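Local coordinates for protein glycoside Hydrolase (Bacteroides uniformis, PDB 5T99) that probably hydrolyses beta-galactosidic bonds in agarose-derived sugars as a family 2 glycoside hydrolase, and binds the galactose mimic d-galacto-isofagomine, at residues Asn178-Pro183 with Thr272-Gly277; Val187-Pro192 with Tyr268-Glu273; Thr205-Ala210 with Gly215-Arg220. All coordinates share one frame; numbering follows the deposited sequence.

Contact 1 (Asn178-Pro183 with Thr272-Gly277); sequences NKVYIP and TEIYDG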
# COMPACT_ATOMS: atom_id res chain seq x y z
N ASN A 178 -27.35 -9.96 -17.35
CA ASN A 178 -28.74 -10.36 -17.56
C ASN A 178 -29.52 -10.03 -16.30
O ASN A 178 -28.93 -9.68 -15.28
CB ASN A 178 -28.85 -11.85 -17.90
CG ASN A 178 -28.12 -12.20 -19.18
OD1 ASN A 178 -28.44 -11.67 -20.25
ND2 ASN A 178 -27.13 -13.07 -19.09
N LYS A 179 -30.84 -10.15 -16.36
CA LYS A 179 -31.69 -9.70 -15.25
C LYS A 179 -31.73 -10.63 -14.01
O LYS A 179 -32.34 -10.26 -12.98
CB LYS A 179 -33.09 -9.40 -15.77
CG LYS A 179 -33.11 -8.18 -16.68
CD LYS A 179 -34.51 -7.87 -17.18
CE LYS A 179 -34.49 -6.75 -18.21
NZ LYS A 179 -35.82 -6.11 -18.35
N VAL A 180 -31.10 -11.80 -14.10
CA VAL A 180 -30.78 -12.61 -12.93
C VAL A 180 -29.26 -12.66 -12.79
O VAL A 180 -28.57 -13.21 -13.64
CB VAL A 180 -31.36 -14.04 -13.04
CG1 VAL A 180 -31.18 -14.79 -11.72
CG2 VAL A 180 -32.84 -13.99 -13.41
N TYR A 181 -28.75 -12.09 -11.70
CA TYR A 181 -27.30 -11.92 -11.54
C TYR A 181 -26.87 -11.68 -10.10
O TYR A 181 -27.68 -11.33 -9.23
CB TYR A 181 -26.82 -10.72 -12.38
CG TYR A 181 -27.34 -9.39 -11.85
CD1 TYR A 181 -26.53 -8.54 -11.11
CD2 TYR A 181 -28.66 -9.01 -12.07
CE1 TYR A 181 -27.02 -7.34 -10.61
CE2 TYR A 181 -29.17 -7.82 -11.56
CZ TYR A 181 -28.34 -6.98 -10.84
OH TYR A 181 -28.86 -5.80 -10.36
N ILE A 182 -25.57 -11.83 -9.90
CA ILE A 182 -24.90 -11.54 -8.63
C ILE A 182 -24.54 -10.04 -8.58
O ILE A 182 -23.73 -9.60 -9.38
CB ILE A 182 -23.64 -12.43 -8.48
CG1 ILE A 182 -24.06 -13.91 -8.39
CG2 ILE A 182 -22.83 -12.04 -7.26
CD1 ILE A 182 -22.95 -14.87 -8.75
N PRO A 183 -25.13 -9.27 -7.63
CA PRO A 183 -24.83 -7.83 -7.49
C PRO A 183 -23.48 -7.60 -6.85
O PRO A 183 -22.78 -8.58 -6.57
CB PRO A 183 -25.96 -7.32 -6.60
CG PRO A 183 -26.29 -8.50 -5.74
CD PRO A 183 -26.06 -9.72 -6.59
N THR A 272 -18.28 -18.64 -10.01
CA THR A 272 -19.67 -18.88 -9.63
C THR A 272 -20.57 -18.58 -10.84
O THR A 272 -20.56 -17.46 -11.36
CB THR A 272 -20.08 -18.01 -8.41
OG1 THR A 272 -19.29 -18.38 -7.28
CG2 THR A 272 -21.56 -18.20 -8.06
N GLU A 273 -21.35 -19.58 -11.25
CA GLU A 273 -22.24 -19.48 -12.41
C GLU A 273 -23.67 -19.58 -11.91
O GLU A 273 -23.98 -20.43 -11.07
CB GLU A 273 -21.92 -20.60 -13.42
CG GLU A 273 -20.64 -20.33 -14.20
CD GLU A 273 -20.06 -21.55 -14.92
OE1 GLU A 273 -20.29 -22.70 -14.50
OE2 GLU A 273 -19.32 -21.35 -15.90
N ILE A 274 -24.53 -18.68 -12.39
CA ILE A 274 -25.96 -18.72 -12.07
C ILE A 274 -26.72 -19.28 -13.27
O ILE A 274 -26.43 -18.91 -14.42
CB ILE A 274 -26.49 -17.31 -11.76
CG1 ILE A 274 -25.65 -16.66 -10.65
CG2 ILE A 274 -27.97 -17.35 -11.38
CD1 ILE A 274 -25.62 -17.42 -9.34
N TYR A 275 -27.69 -20.16 -13.02
CA TYR A 275 -28.52 -20.73 -14.09
C TYR A 275 -29.99 -20.54 -13.82
O TYR A 275 -30.45 -20.68 -12.68
CB TYR A 275 -28.26 -22.22 -14.30
CG TYR A 275 -26.86 -22.52 -14.74
CD1 TYR A 275 -26.54 -22.61 -16.10
CD2 TYR A 275 -25.85 -22.70 -13.81
CE1 TYR A 275 -25.25 -22.88 -16.50
CE2 TYR A 275 -24.56 -22.96 -14.20
CZ TYR A 275 -24.25 -23.05 -15.53
OH TYR A 275 -22.95 -23.30 -15.89
N ASP A 276 -30.72 -20.23 -14.90
CA ASP A 276 -32.18 -20.20 -14.93
C ASP A 276 -32.58 -21.35 -15.84
O ASP A 276 -32.51 -21.24 -17.07
CB ASP A 276 -32.67 -18.85 -15.47
CG ASP A 276 -34.18 -18.67 -15.35
OD1 ASP A 276 -34.87 -19.58 -14.84
OD2 ASP A 276 -34.68 -17.59 -15.77
N GLY A 277 -32.98 -22.47 -15.23
CA GLY A 277 -33.12 -23.73 -15.94
C GLY A 277 -31.81 -24.12 -16.63
O GLY A 277 -30.74 -24.10 -16.02
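Val180 meets Ile274 across the interior of an immunoglobulin-like beta-sandwich, the fold usual for this domain of family 2 glycoside hydrolases. The two strands belong to different sheets, no hydrogen bond joins them, and the 218 Å² buried between the segments comes mainly from branched aliphatic side chains. Val180 CG1 lies 4.1 Å from Ile274 CG2, with the two side chains crossing at about a right angle. The carbonyl of Val180 is bonded to Thr281 OG1, on the strand next to Ile274.

Tyr181 turns to the other side, as alternation in a strand requires, and its side chain packs on Lys208 and Asp282. Ile182 then faces inward again, its backbone N held by Asp282 OD2. Its outer torsion is extended (chi2 159°), which carries CD1 deep enough to reach two residues of the opposite sheet. CG1 of Ile182 also lies 3.9 Å from Ile274 CG1, making this the more extensive pairing. Thr272 divides its side chain: OG1 bonds His221 ND1, leaving the methyl for the core. Ile182 CD1 is thus equally close to Thr272 CG2 and Ile274 CD1, 3.7 Å from each.

Contact 2 (Val187-Pro192 with Tyr268-Glu273); sequences VYVTTP and YKLKTE. With EDO (1,2-ethanediol), chain J.
Leu270 presents one methyl, CD2, to two valines of the facing strand, and the two meet it in different ways. Val187 comes head-on: the side chains reach toward each other tip to tip, with Val187 CG1 3.7 Å from Leu270 CD2. Val189 instead slides past Leu270, the two side chains running in opposite directions, and offers CG2, 3.7 Å from the same CD2 atom. Both valines have nearly the same first torsion (chi1 177° and -179°), so the difference lies in which branch is used. Val187 touches with the methyl beside its carbonyl carbon and Val189 with the one beside its backbone N; these branches lean toward each other along the strand, and Leu270 CD2 is received by both. Beyond them, Val187 CG2 lies a looser 4.3 Å from Thr272 OG1, a hydroxyl bonded to His221 ND1.

The geometry is that of facing sheets in the immunoglobulin-like sandwich. The strand axes approach to 10.3 Å at 139° between their directions, and the nearest CA pairs, Val187 with Thr272 and Val189 with Leu270, are 8.5 and 8.9 Å apart, too far for backbone pairing. Val187 and Val189 look into this core while Tyr188, between them, points the other way. Its ring makes a cation-pi contact with Arg404 and its hydroxyl bonds Asp442 OD1. Asn405 adds side-chain bonds to Val187 O and Val189 N along the strand's edge, so edge and outer face both meet residues just after barrel helices 388-403 and 427-441. A 1,2-ethanediol, probably from the crystallisation liquor, sits near this junction with O1 2.6 Å from Val189 O.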
# COMPACT_ATOMS: atom_id res chain seq x y z
N VAL A 187 -20.56 -12.36 -3.39
CA VAL A 187 -20.09 -13.66 -2.89
C VAL A 187 -19.15 -13.45 -1.70
O VAL A 187 -18.26 -12.61 -1.73
CB VAL A 187 -19.35 -14.47 -3.98
CG1 VAL A 187 -18.81 -15.77 -3.41
CG2 VAL A 187 -20.28 -14.74 -5.16
N TYR A 188 -19.37 -14.24 -0.65
CA TYR A 188 -18.63 -14.14 0.59
C TYR A 188 -18.09 -15.55 0.92
O TYR A 188 -18.87 -16.44 1.24
CB TYR A 188 -19.58 -13.59 1.67
CG TYR A 188 -19.07 -13.54 3.09
CD1 TYR A 188 -17.71 -13.38 3.40
CD2 TYR A 188 -19.98 -13.62 4.15
CE1 TYR A 188 -17.29 -13.31 4.73
CE2 TYR A 188 -19.56 -13.54 5.48
CZ TYR A 188 -18.22 -13.39 5.76
OH TYR A 188 -17.84 -13.34 7.10
N VAL A 189 -16.77 -15.72 0.82
CA VAL A 189 -16.09 -17.01 0.95
C VAL A 189 -15.34 -17.07 2.28
O VAL A 189 -14.48 -16.23 2.54
CB VAL A 189 -15.05 -17.18 -0.19
CG1 VAL A 189 -14.34 -18.54 -0.09
CG2 VAL A 189 -15.71 -17.00 -1.55
N THR A 190 -15.66 -18.08 3.10
CA THR A 190 -14.98 -18.31 4.38
C THR A 190 -14.46 -19.74 4.45
O THR A 190 -14.82 -20.57 3.61
CB THR A 190 -15.91 -18.01 5.57
OG1 THR A 190 -17.14 -18.77 5.46
CG2 THR A 190 -16.22 -16.50 5.63
N THR A 191 -13.61 -20.03 5.44
CA THR A 191 -13.02 -21.36 5.62
C THR A 191 -13.08 -21.77 7.10
O THR A 191 -12.09 -21.66 7.84
CB THR A 191 -11.57 -21.45 5.10
OG1 THR A 191 -10.76 -20.46 5.73
CG2 THR A 191 -11.52 -21.26 3.62
N PRO A 192 -14.25 -22.24 7.55
CA PRO A 192 -14.45 -22.47 8.99
C PRO A 192 -13.70 -23.67 9.58
O PRO A 192 -13.64 -23.80 10.82
CB PRO A 192 -15.97 -22.65 9.12
CG PRO A 192 -16.46 -22.94 7.76
CD PRO A 192 -15.52 -22.31 6.80
N TYR A 268 -6.56 -19.66 -4.57
CA TYR A 268 -7.54 -20.37 -5.38
C TYR A 268 -8.37 -19.32 -6.08
O TYR A 268 -8.37 -18.16 -5.68
CB TYR A 268 -8.44 -21.26 -4.50
CG TYR A 268 -7.80 -22.53 -4.01
CD1 TYR A 268 -7.89 -23.71 -4.75
CD2 TYR A 268 -7.10 -22.57 -2.82
CE1 TYR A 268 -7.31 -24.89 -4.31
CE2 TYR A 268 -6.51 -23.75 -2.36
CZ TYR A 268 -6.62 -24.91 -3.10
OH TYR A 268 -6.05 -26.07 -2.64
N LYS A 269 -9.08 -19.74 -7.11
CA LYS A 269 -10.05 -18.92 -7.82
C LYS A 269 -11.43 -19.60 -7.81
O LYS A 269 -11.55 -20.77 -8.18
CB LYS A 269 -9.58 -18.69 -9.26
CG LYS A 269 -10.48 -17.79 -10.11
CD LYS A 269 -9.91 -17.57 -11.51
CE LYS A 269 -8.75 -16.57 -11.49
NZ LYS A 269 -8.14 -16.40 -12.85
N LEU A 270 -12.45 -18.86 -7.39
CA LEU A 270 -13.84 -19.34 -7.38
C LEU A 270 -14.58 -18.77 -8.58
O LEU A 270 -14.71 -17.55 -8.69
CB LEU A 270 -14.56 -18.89 -6.10
CG LEU A 270 -16.08 -19.08 -6.04
CD1 LEU A 270 -16.42 -20.57 -6.10
CD2 LEU A 270 -16.66 -18.43 -4.80
N LYS A 271 -15.09 -19.64 -9.44
CA LYS A 271 -15.99 -19.24 -10.53
C LYS A 271 -17.39 -19.63 -10.12
O LYS A 271 -17.67 -20.81 -9.90
CB LYS A 271 -15.57 -19.96 -11.81
CG LYS A 271 -16.42 -19.73 -13.07
CD LYS A 271 -16.17 -20.88 -14.06
CE LYS A 271 -15.99 -20.41 -15.49
NZ LYS A 271 -15.33 -21.46 -16.33
N THR A 272 -18.28 -18.64 -10.01
CA THR A 272 -19.67 -18.88 -9.63
C THR A 272 -20.57 -18.58 -10.84
O THR A 272 -20.56 -17.46 -11.36
CB THR A 272 -20.08 -18.01 -8.41
OG1 THR A 272 -19.29 -18.38 -7.28
CG2 THR A 272 -21.56 -18.20 -8.06
N GLU A 273 -21.35 -19.58 -11.25
CA GLU A 273 -22.24 -19.48 -12.41
C GLU A 273 -23.67 -19.58 -11.91
O GLU A 273 -23.98 -20.43 -11.07
CB GLU A 273 -21.92 -20.60 -13.42
CG GLU A 273 -20.64 -20.33 -14.20
CD GLU A 273 -20.06 -21.55 -14.92
OE1 GLU A 273 -20.29 -22.70 -14.50
OE2 GLU A 273 -19.32 -21.35 -15.90
C1 EDO J . -11.28 -15.63 3.66
O1 EDO J . -12.53 -14.89 3.66
C2 EDO J . -11.07 -16.45 2.39
O2 EDO J . -9.93 -16.02 1.62

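Contact 3 (Thr205-Ala210 with Gly215-Arg220); sequences TTVKNA and GKFNIR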
# COMPACT_ATOMS: atom_id res chain seq x y z
N THR A 205 -23.84 -16.94 -1.50
CA THR A 205 -24.14 -16.34 -2.79
C THR A 205 -25.36 -15.43 -2.65
O THR A 205 -26.37 -15.83 -2.08
CB THR A 205 -24.42 -17.42 -3.86
OG1 THR A 205 -23.40 -18.43 -3.80
CG2 THR A 205 -24.44 -16.84 -5.27
N THR A 206 -25.26 -14.22 -3.19
CA THR A 206 -26.36 -13.27 -3.28
C THR A 206 -26.79 -13.20 -4.74
O THR A 206 -25.95 -13.02 -5.63
CB THR A 206 -25.93 -11.85 -2.80
OG1 THR A 206 -25.41 -11.93 -1.46
CG2 THR A 206 -27.10 -10.87 -2.83
N VAL A 207 -28.08 -13.32 -4.99
CA VAL A 207 -28.62 -13.26 -6.35
C VAL A 207 -29.76 -12.26 -6.39
O VAL A 207 -30.64 -12.27 -5.52
CB VAL A 207 -29.11 -14.64 -6.85
CG1 VAL A 207 -29.66 -14.53 -8.27
CG2 VAL A 207 -27.98 -15.66 -6.79
N LYS A 208 -29.72 -11.39 -7.40
CA LYS A 208 -30.75 -10.39 -7.64
C LYS A 208 -31.62 -10.85 -8.81
O LYS A 208 -31.10 -11.27 -9.85
CB LYS A 208 -30.10 -9.04 -7.96
CG LYS A 208 -31.06 -7.86 -8.09
CD LYS A 208 -31.60 -7.43 -6.72
CE LYS A 208 -32.49 -6.20 -6.82
NZ LYS A 208 -33.73 -6.50 -7.60
N ASN A 209 -32.94 -10.76 -8.63
CA ASN A 209 -33.93 -11.10 -9.66
C ASN A 209 -34.60 -9.82 -10.16
O ASN A 209 -35.58 -9.35 -9.57
CB ASN A 209 -34.98 -12.07 -9.10
CG ASN A 209 -35.98 -12.53 -10.15
OD1 ASN A 209 -35.93 -12.11 -11.30
ND2 ASN A 209 -36.90 -13.41 -9.74
N ALA A 210 -34.06 -9.27 -11.24
CA ALA A 210 -34.61 -8.07 -11.87
C ALA A 210 -35.69 -8.37 -12.93
O ALA A 210 -36.09 -7.45 -13.63
CB ALA A 210 -33.49 -7.22 -12.49
N GLY A 215 -38.50 -16.83 -9.40
CA GLY A 215 -37.67 -17.92 -9.92
C GLY A 215 -36.91 -18.71 -8.86
O GLY A 215 -36.67 -18.22 -7.75
N LYS A 216 -36.57 -19.95 -9.22
CA LYS A 216 -35.61 -20.77 -8.51
C LYS A 216 -34.41 -20.94 -9.44
O LYS A 216 -34.56 -21.38 -10.57
CB LYS A 216 -36.21 -22.14 -8.14
CG LYS A 216 -35.23 -23.07 -7.41
CD LYS A 216 -35.87 -23.92 -6.32
CE LYS A 216 -36.36 -25.28 -6.81
NZ LYS A 216 -35.26 -26.29 -6.94
N PHE A 217 -33.22 -20.57 -8.95
CA PHE A 217 -32.02 -20.51 -9.79
C PHE A 217 -30.94 -21.42 -9.25
O PHE A 217 -30.75 -21.50 -8.04
CB PHE A 217 -31.52 -19.08 -9.88
CG PHE A 217 -32.60 -18.09 -10.25
CD1 PHE A 217 -33.11 -18.05 -11.53
CD2 PHE A 217 -33.11 -17.21 -9.30
CE1 PHE A 217 -34.11 -17.15 -11.87
CE2 PHE A 217 -34.11 -16.30 -9.64
CZ PHE A 217 -34.60 -16.27 -10.93
N ASN A 218 -30.25 -22.12 -10.15
CA ASN A 218 -29.16 -23.01 -9.76
C ASN A 218 -27.83 -22.26 -9.75
O ASN A 218 -27.63 -21.34 -10.54
CB ASN A 218 -29.09 -24.24 -10.68
CG ASN A 218 -30.21 -25.24 -10.41
OD1 ASN A 218 -30.73 -25.32 -9.30
ND2 ASN A 218 -30.58 -26.00 -11.43
N ILE A 219 -26.95 -22.67 -8.85
CA ILE A 219 -25.66 -22.04 -8.66
C ILE A 219 -24.60 -23.12 -8.77
O ILE A 219 -24.72 -24.14 -8.10
CB ILE A 219 -25.53 -21.38 -7.27
CG1 ILE A 219 -26.63 -20.32 -7.08
CG2 ILE A 219 -24.15 -20.75 -7.09
CD1 ILE A 219 -26.89 -19.98 -5.62
N ARG A 220 -23.58 -22.90 -9.60
CA ARG A 220 -22.45 -23.81 -9.72
C ARG A 220 -21.16 -23.10 -9.37
O ARG A 220 -20.68 -22.25 -10.13
CB ARG A 220 -22.35 -24.37 -11.13
CG ARG A 220 -21.35 -25.50 -11.25
CD ARG A 220 -21.08 -25.86 -12.69
NE ARG A 220 -22.31 -26.29 -13.36
CZ ARG A 220 -22.46 -26.41 -14.68
NH1 ARG A 220 -21.46 -26.13 -15.51
NH2 ARG A 220 -23.63 -26.80 -15.17
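The Phe217 ring receives the Asn209 amide at its edge, near the ring plane, with ND2 of Asn209 3.9 Å from CZ of Phe217 and the two planes 89° apart. One ring face lies over Phe217's own strand: the carbonyl carbon of Gly215 is 3.8 Å above the ring plane, displaced toward the rim, and the glycine has no side chain to intervene. Val207 CG1 approaches obliquely, 4.5 Å from Phe217 CD2. Farther along, Thr205 and Ile219 meet tip to tip, CB of Thr205 lying 4.0 Å from Ile219 CD1.

These strands face each other from opposite sheets of the immunoglobulin-like sandwich, their axes 9.6 Å apart at closest and 140° between directions, and the short connection 210-214 carries the chain from one sheet to the other. Asn209 extends toward that crossing, with CG anti to N (chi1 -177°). Its OD1 bonds Thr211 OG1 and its ND2 bonds both Gly213 O and Val240 O. Three bonds therefore satisfy this buried amide and fix its rotation. Direct cohesion between the two segments, which no hydrogen bond spans, rests on van der Waals packing, while the amide near the crossing ties its strand to the facing sheet through Val240 O.

How the contacts relate
All three contacts are buried and join the two sheets of one immunoglobulin-like sandwich, without a hydrogen bond between the paired segments; none includes a residue of the galacto-isofagomine pocket. Contacts 1 and 2 use the same two strands, 180-194 and 268-276, and overlap at Thr272 and Glu273, of which Thr272 touches in both; their centres are about 16 Å apart. Contact 3 uses their sheet neighbours, 198-209 and 215-224, and its centre lies about 5 Å from that of contact 1, so together they form one stretch of core: Val180 touches both Val207 and Phe217. Contacts 1 and 2 are mainly aliphatic, contact 2 at the end adjoining the barrel; contact 3 adds an aromatic ring and a bonded amide near a sheet-to-sheet crossing.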